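Local coordinates for protein Abbfa_003403 (Acinetobacter baumannii, PDB 4ZXH) that probably assembles a peptide or amide product as a four-domain nonribosomal peptide synthetase with condensation, adenylation, carrier and thioesterase domains, at residues Ala279-Gly284 / Gly357-Arg362; Arg874-Glu879 / Pro933-Pro938. All blocks are in the same frame, centred on the assembly; numbering follows the deposited sequence.

Contact 1: Ala279-Gly284 / Gly357-Arg362; sequences ATPVAG and GMFWER. With PNS (4'-phosphopantetheine), chain B.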
# COMPACT_ATOMS: atom_id res chain seq x y z
N ALA A 279 -16.06 -6.44 11.90
CA ALA A 279 -15.78 -7.71 12.56
C ALA A 279 -16.34 -7.70 13.98
O ALA A 279 -16.23 -6.69 14.66
CB ALA A 279 -14.27 -8.00 12.59
N THR A 280 -16.94 -8.82 14.40
CA THR A 280 -17.45 -8.99 15.77
C THR A 280 -17.14 -10.34 16.40
O THR A 280 -17.82 -11.32 16.12
CB THR A 280 -18.98 -8.85 15.85
OG1 THR A 280 -19.41 -7.68 15.15
CG2 THR A 280 -19.39 -8.74 17.32
N PRO A 281 -16.12 -10.41 17.24
CA PRO A 281 -15.83 -11.55 18.10
C PRO A 281 -17.05 -12.15 18.79
O PRO A 281 -17.88 -11.41 19.31
CB PRO A 281 -14.90 -10.95 19.15
CG PRO A 281 -14.11 -9.96 18.36
CD PRO A 281 -15.05 -9.40 17.30
N VAL A 282 -17.15 -13.48 18.78
CA VAL A 282 -18.14 -14.18 19.58
C VAL A 282 -17.43 -15.05 20.61
O VAL A 282 -16.33 -15.55 20.37
CB VAL A 282 -19.08 -15.03 18.72
CG1 VAL A 282 -19.77 -14.15 17.70
CG2 VAL A 282 -18.32 -16.16 18.04
N ALA A 283 -18.07 -15.22 21.76
CA ALA A 283 -17.51 -15.96 22.88
C ALA A 283 -17.09 -17.38 22.49
O ALA A 283 -16.05 -17.87 22.92
CB ALA A 283 -18.53 -16.02 24.04
N GLY A 284 -17.92 -18.04 21.69
CA GLY A 284 -17.59 -19.34 21.14
C GLY A 284 -17.78 -20.57 22.01
O GLY A 284 -17.26 -21.65 21.66
N GLY A 357 -13.73 -3.12 13.86
CA GLY A 357 -14.28 -4.10 14.77
C GLY A 357 -15.18 -3.50 15.84
O GLY A 357 -15.11 -2.31 16.14
N MET A 358 -16.03 -4.34 16.40
CA MET A 358 -16.78 -3.96 17.57
C MET A 358 -16.93 -5.13 18.53
O MET A 358 -17.47 -6.17 18.17
CB MET A 358 -18.15 -3.44 17.19
CG MET A 358 -19.02 -3.34 18.42
SD MET A 358 -20.58 -2.55 18.14
CE MET A 358 -21.33 -2.90 19.71
N PHE A 359 -16.44 -4.93 19.77
CA PHE A 359 -16.51 -5.97 20.80
C PHE A 359 -17.53 -5.51 21.80
O PHE A 359 -17.52 -4.34 22.19
CB PHE A 359 -15.18 -6.20 21.56
CG PHE A 359 -13.96 -6.37 20.69
CD1 PHE A 359 -14.06 -6.70 19.36
CD2 PHE A 359 -12.70 -6.22 21.24
CE1 PHE A 359 -12.93 -6.85 18.57
CE2 PHE A 359 -11.55 -6.37 20.46
CZ PHE A 359 -11.67 -6.69 19.12
N TRP A 360 -18.38 -6.41 22.25
CA TRP A 360 -19.28 -6.08 23.33
C TRP A 360 -19.12 -7.12 24.41
O TRP A 360 -19.73 -8.19 24.32
CB TRP A 360 -20.72 -6.00 22.86
CG TRP A 360 -21.69 -5.70 23.93
CD1 TRP A 360 -22.13 -6.54 24.90
CD2 TRP A 360 -22.35 -4.45 24.15
NE1 TRP A 360 -23.02 -5.90 25.72
CE2 TRP A 360 -23.18 -4.61 25.28
CE3 TRP A 360 -22.33 -3.22 23.51
CZ2 TRP A 360 -23.97 -3.59 25.77
CZ3 TRP A 360 -23.12 -2.20 24.00
CH2 TRP A 360 -23.92 -2.39 25.12
N GLU A 361 -18.32 -6.84 25.42
CA GLU A 361 -18.05 -7.88 26.39
C GLU A 361 -18.55 -7.56 27.78
O GLU A 361 -18.22 -6.52 28.35
CB GLU A 361 -16.56 -8.18 26.44
CG GLU A 361 -16.28 -9.51 27.10
CD GLU A 361 -15.00 -10.14 26.60
OE1 GLU A 361 -14.24 -9.47 25.86
OE2 GLU A 361 -14.77 -11.32 26.94
N ARG A 362 -19.38 -8.47 28.31
CA ARG A 362 -19.77 -8.44 29.71
C ARG A 362 -19.69 -9.86 30.27
O ARG A 362 -20.41 -10.75 29.82
CB ARG A 362 -21.18 -7.85 29.88
O23 PNS B . -3.84 -14.52 5.35
P24 PNS B . -4.04 -15.88 5.95
O25 PNS B . -4.66 -16.96 5.10
O27 PNS B . -5.02 -15.63 7.22
C28 PNS B . -4.67 -14.69 8.22
C29 PNS B . -5.73 -14.72 9.31
C30 PNS B . -5.77 -16.17 9.81
C31 PNS B . -7.08 -14.31 8.71
C32 PNS B . -5.36 -13.72 10.42
O33 PNS B . -4.96 -12.50 9.77
C34 PNS B . -6.52 -13.51 11.37
O35 PNS B . -6.99 -14.43 12.04
N36 PNS B . -7.03 -12.29 11.48
C37 PNS B . -8.14 -11.99 12.36
C38 PNS B . -7.66 -10.94 13.36
C39 PNS B . -8.36 -11.14 14.68
O40 PNS B . -8.60 -12.27 15.09
N41 PNS B . -8.67 -10.01 15.30
C42 PNS B . -9.33 -9.86 16.57
C43 PNS B . -9.68 -8.38 16.56
S44 PNS B . -11.39 -8.24 16.02
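Ala279 and Gly357 form a single parallel beta bridge, their CA atoms 4.5 Å apart. Met358 N donates to Ala279 O at 2.9 Å in a straight bond (160° at the hydrogen), meeting the carbonyl almost head-on. Ala279 is also bonded through its backbone to Ile356, which completes the parallel pattern on both sides of Gly357. Strand 356-360 borders strand 403-411 along its other edge, so the bridge joins the end of strand 275-279 to that sheet within the condensation domain. The bare CA of Gly357 probably eases the close approach and makes a CH...O contact with Ala279 O. After Ala279 the first chain leaves the second strand, and Thr280 and Val282 bond through their backbones to Ile301 and Asn299 instead.

Along the second strand the side chains alternate. Met358, fully extended, heads for Phe256 and Leu260 of helix 255-271, where a flexible apolar chain suits the buried setting. Thr280 also touches Phe256, while its CG2 lies 3.3 Å from Met358 O. Phe359 takes the other side. Its CG sits beside its own backbone N (chi1 -49°), and this turn carries the ring to Pro281, whose CG lies 3.3 Å from Phe359 CE1. The two rings meet obliquely, and proline presents a rigid apolar edge without a backbone N-H to satisfy.

The same two residues belong to the 4'-phosphopantetheine pocket. The thiol sulfur S44 lies at the edge of the phenyl ring, near its plane, 3.3 Å from Phe359 CE1, and 4.0 Å from Pro281 CG. Arg346 and Asn351 hydrogen-bond to the arm, as does Ser1008 N of the carrier region. Backbone pairing thus helps to position apolar surface beside the thiol sulfur, leaving polar recognition to other residues.

Contact 2: Arg874-Glu879 / Pro933-Pro938; sequences RGFRIE and PAYMVP
Phe876 and Tyr935 bring the two loops together as an aromatic pair, with centroids 5.4 Å apart and planes 80° from each other, an oblique meeting. Phe876 CE1 approaches Tyr935 CD2 to 3.6 Å, and Phe876 CZ lies near the tyrosine CB. Each side chain has CG between its backbone N and carbonyl carbon (chi1 54° and 65°), which swings both rings into the gap between the backbones. Phenylalanine suits its place by offering a flat apolar ring to both Tyr935 and Val212.

Aliphatic contacts extend this cluster. Ile878 CD1, at the far end of a branched chain long enough to reach both rings, sits in their planes at their edges, 3.6 Å from Tyr935 CD2, and also meets Met936 CG at 4.1 Å. Flexible Met936 bends at its thioether, so CE comes to 3.9 Å from Glu879 O. Ile883 of helix 880-888 touches both Ile878 and Met936.

Polar groups stay at the margins. Tyr935 OH is hydrogen-bonded to Arg221 of the condensation domain, so tyrosine suits a place where an apolar ring must end in a polar group. Separately, its main-chain N bonds to Asp347 there. The 3-10 turn is fixed by Met936 N bonding to Pro933 O at 2.9 Å. On the other loop, Glu879 OE2 accepts from Arg877 NH2 at 2.9 Å in a salt bridge and also bonds to His864, although the arginine is poorly ordered.

The sequence RGFRIE fits the A8 core motif of adenylation domains. Apolar side chains therefore join this motif loop to the loop after helix 921-931. Phe876 also touches Val212 and Ser214, so both apolar and polar contacts reach the neighbouring condensation domain.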
# COMPACT_ATOMS: atom_id res chain seq x y z
N ARG A 874 -11.91 -1.11 -6.97
CA ARG A 874 -12.71 -2.31 -6.78
C ARG A 874 -13.52 -2.19 -5.49
O ARG A 874 -13.44 -3.06 -4.61
CB ARG A 874 -11.80 -3.56 -6.76
CG ARG A 874 -10.78 -3.72 -7.94
CD ARG A 874 -9.89 -5.01 -7.83
NE ARG A 874 -8.75 -4.94 -6.88
CZ ARG A 874 -8.64 -5.62 -5.73
NH1 ARG A 874 -9.60 -6.45 -5.32
NH2 ARG A 874 -7.55 -5.46 -4.96
N GLY A 875 -14.28 -1.09 -5.37
CA GLY A 875 -15.15 -0.86 -4.23
C GLY A 875 -14.60 0.02 -3.11
O GLY A 875 -15.15 0.04 -1.99
N PHE A 876 -13.53 0.75 -3.41
CA PHE A 876 -12.84 1.60 -2.44
C PHE A 876 -12.13 2.73 -3.16
O PHE A 876 -12.03 2.70 -4.38
CB PHE A 876 -11.84 0.81 -1.59
CG PHE A 876 -10.84 0.04 -2.41
CD1 PHE A 876 -9.63 0.61 -2.76
CD2 PHE A 876 -11.11 -1.26 -2.82
CE1 PHE A 876 -8.72 -0.11 -3.51
CE2 PHE A 876 -10.21 -1.99 -3.57
CZ PHE A 876 -9.01 -1.42 -3.91
N ARG A 877 -11.62 3.71 -2.43
CA ARG A 877 -11.01 4.85 -3.09
C ARG A 877 -9.50 4.91 -2.81
O ARG A 877 -9.03 4.37 -1.82
CB ARG A 877 -11.70 6.14 -2.68
CG ARG A 877 -11.63 6.47 -1.20
CD ARG A 877 -12.32 7.79 -0.90
NE ARG A 877 -11.66 8.90 -1.61
CZ ARG A 877 -10.61 9.57 -1.15
NH1 ARG A 877 -10.08 9.25 0.03
NH2 ARG A 877 -10.08 10.55 -1.88
N ILE A 878 -8.76 5.55 -3.71
CA ILE A 878 -7.30 5.60 -3.66
C ILE A 878 -6.84 7.05 -3.57
O ILE A 878 -7.44 7.94 -4.17
CB ILE A 878 -6.65 4.96 -4.93
CG1 ILE A 878 -7.14 3.53 -5.16
CG2 ILE A 878 -5.13 4.95 -4.82
CD1 ILE A 878 -6.46 2.53 -4.29
N GLU A 879 -5.78 7.30 -2.80
CA GLU A 879 -5.10 8.58 -2.82
C GLU A 879 -3.95 8.55 -3.82
O GLU A 879 -2.81 8.25 -3.45
CB GLU A 879 -4.58 8.94 -1.43
CG GLU A 879 -5.59 9.64 -0.57
CD GLU A 879 -6.06 10.95 -1.17
OE1 GLU A 879 -5.20 11.76 -1.59
OE2 GLU A 879 -7.29 11.17 -1.23
N PRO A 933 0.92 -0.28 0.15
CA PRO A 933 -0.07 -1.34 0.37
C PRO A 933 -0.34 -2.00 -0.97
O PRO A 933 -0.24 -1.32 -1.99
CB PRO A 933 -1.31 -0.61 0.88
CG PRO A 933 -0.78 0.65 1.43
CD PRO A 933 0.45 1.02 0.64
N ALA A 934 -0.67 -3.28 -0.96
CA ALA A 934 -0.85 -4.03 -2.19
C ALA A 934 -1.90 -3.41 -3.10
O ALA A 934 -1.74 -3.41 -4.32
CB ALA A 934 -1.21 -5.45 -1.87
N TYR A 935 -2.96 -2.86 -2.52
CA TYR A 935 -4.03 -2.33 -3.35
C TYR A 935 -3.62 -1.02 -4.03
O TYR A 935 -4.31 -0.56 -4.93
CB TYR A 935 -5.32 -2.13 -2.54
CG TYR A 935 -5.28 -1.11 -1.42
CD1 TYR A 935 -4.97 -1.49 -0.12
CD2 TYR A 935 -5.60 0.22 -1.66
CE1 TYR A 935 -4.95 -0.56 0.92
CE2 TYR A 935 -5.59 1.16 -0.63
CZ TYR A 935 -5.26 0.76 0.66
OH TYR A 935 -5.24 1.69 1.67
N MET A 936 -2.50 -0.44 -3.62
CA MET A 936 -2.03 0.79 -4.26
C MET A 936 -0.89 0.58 -5.27
O MET A 936 -0.28 1.54 -5.75
CB MET A 936 -1.63 1.79 -3.17
CG MET A 936 -2.83 2.25 -2.37
SD MET A 936 -2.52 3.29 -0.94
CE MET A 936 -2.01 4.81 -1.75
N VAL A 937 -0.59 -0.68 -5.59
CA VAL A 937 0.46 -0.99 -6.56
C VAL A 937 -0.08 -1.07 -7.97
O VAL A 937 -0.91 -1.93 -8.25
CB VAL A 937 1.15 -2.31 -6.24
CG1 VAL A 937 2.16 -2.64 -7.36
CG2 VAL A 937 1.81 -2.25 -4.89
N PRO A 938 0.39 -0.18 -8.87
CA PRO A 938 -0.12 -0.07 -10.24
C PRO A 938 -0.03 -1.36 -11.02
O PRO A 938 0.90 -2.14 -10.81
CB PRO A 938 0.77 1.01 -10.86
CG PRO A 938 1.14 1.86 -9.72
CD PRO A 938 1.35 0.89 -8.57

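Both contacts are buried, yet they occupy different parts of the synthetase, with centres about 29 Å apart and nearest atoms about 15 Å apart. Contact 1 lies wholly within the condensation domain and unites strand ends through a backbone bridge; its apolar side chains border a cofactor pocket. Contact 2 links two loops of the adenylation region mainly through side chains, without a cross-segment hydrogen bond, and Tyr935 and Phe876 reach residues of the condensation domain. They share no helix or strand, and the segments of contact 1 both precede those of contact 2 in sequence. One main-chain hydrogen bond plus a proline-phenylalanine contact make up most of contact 1, whereas aromatic and aliphatic packing governs 874-879/933-938, near the domain boundary.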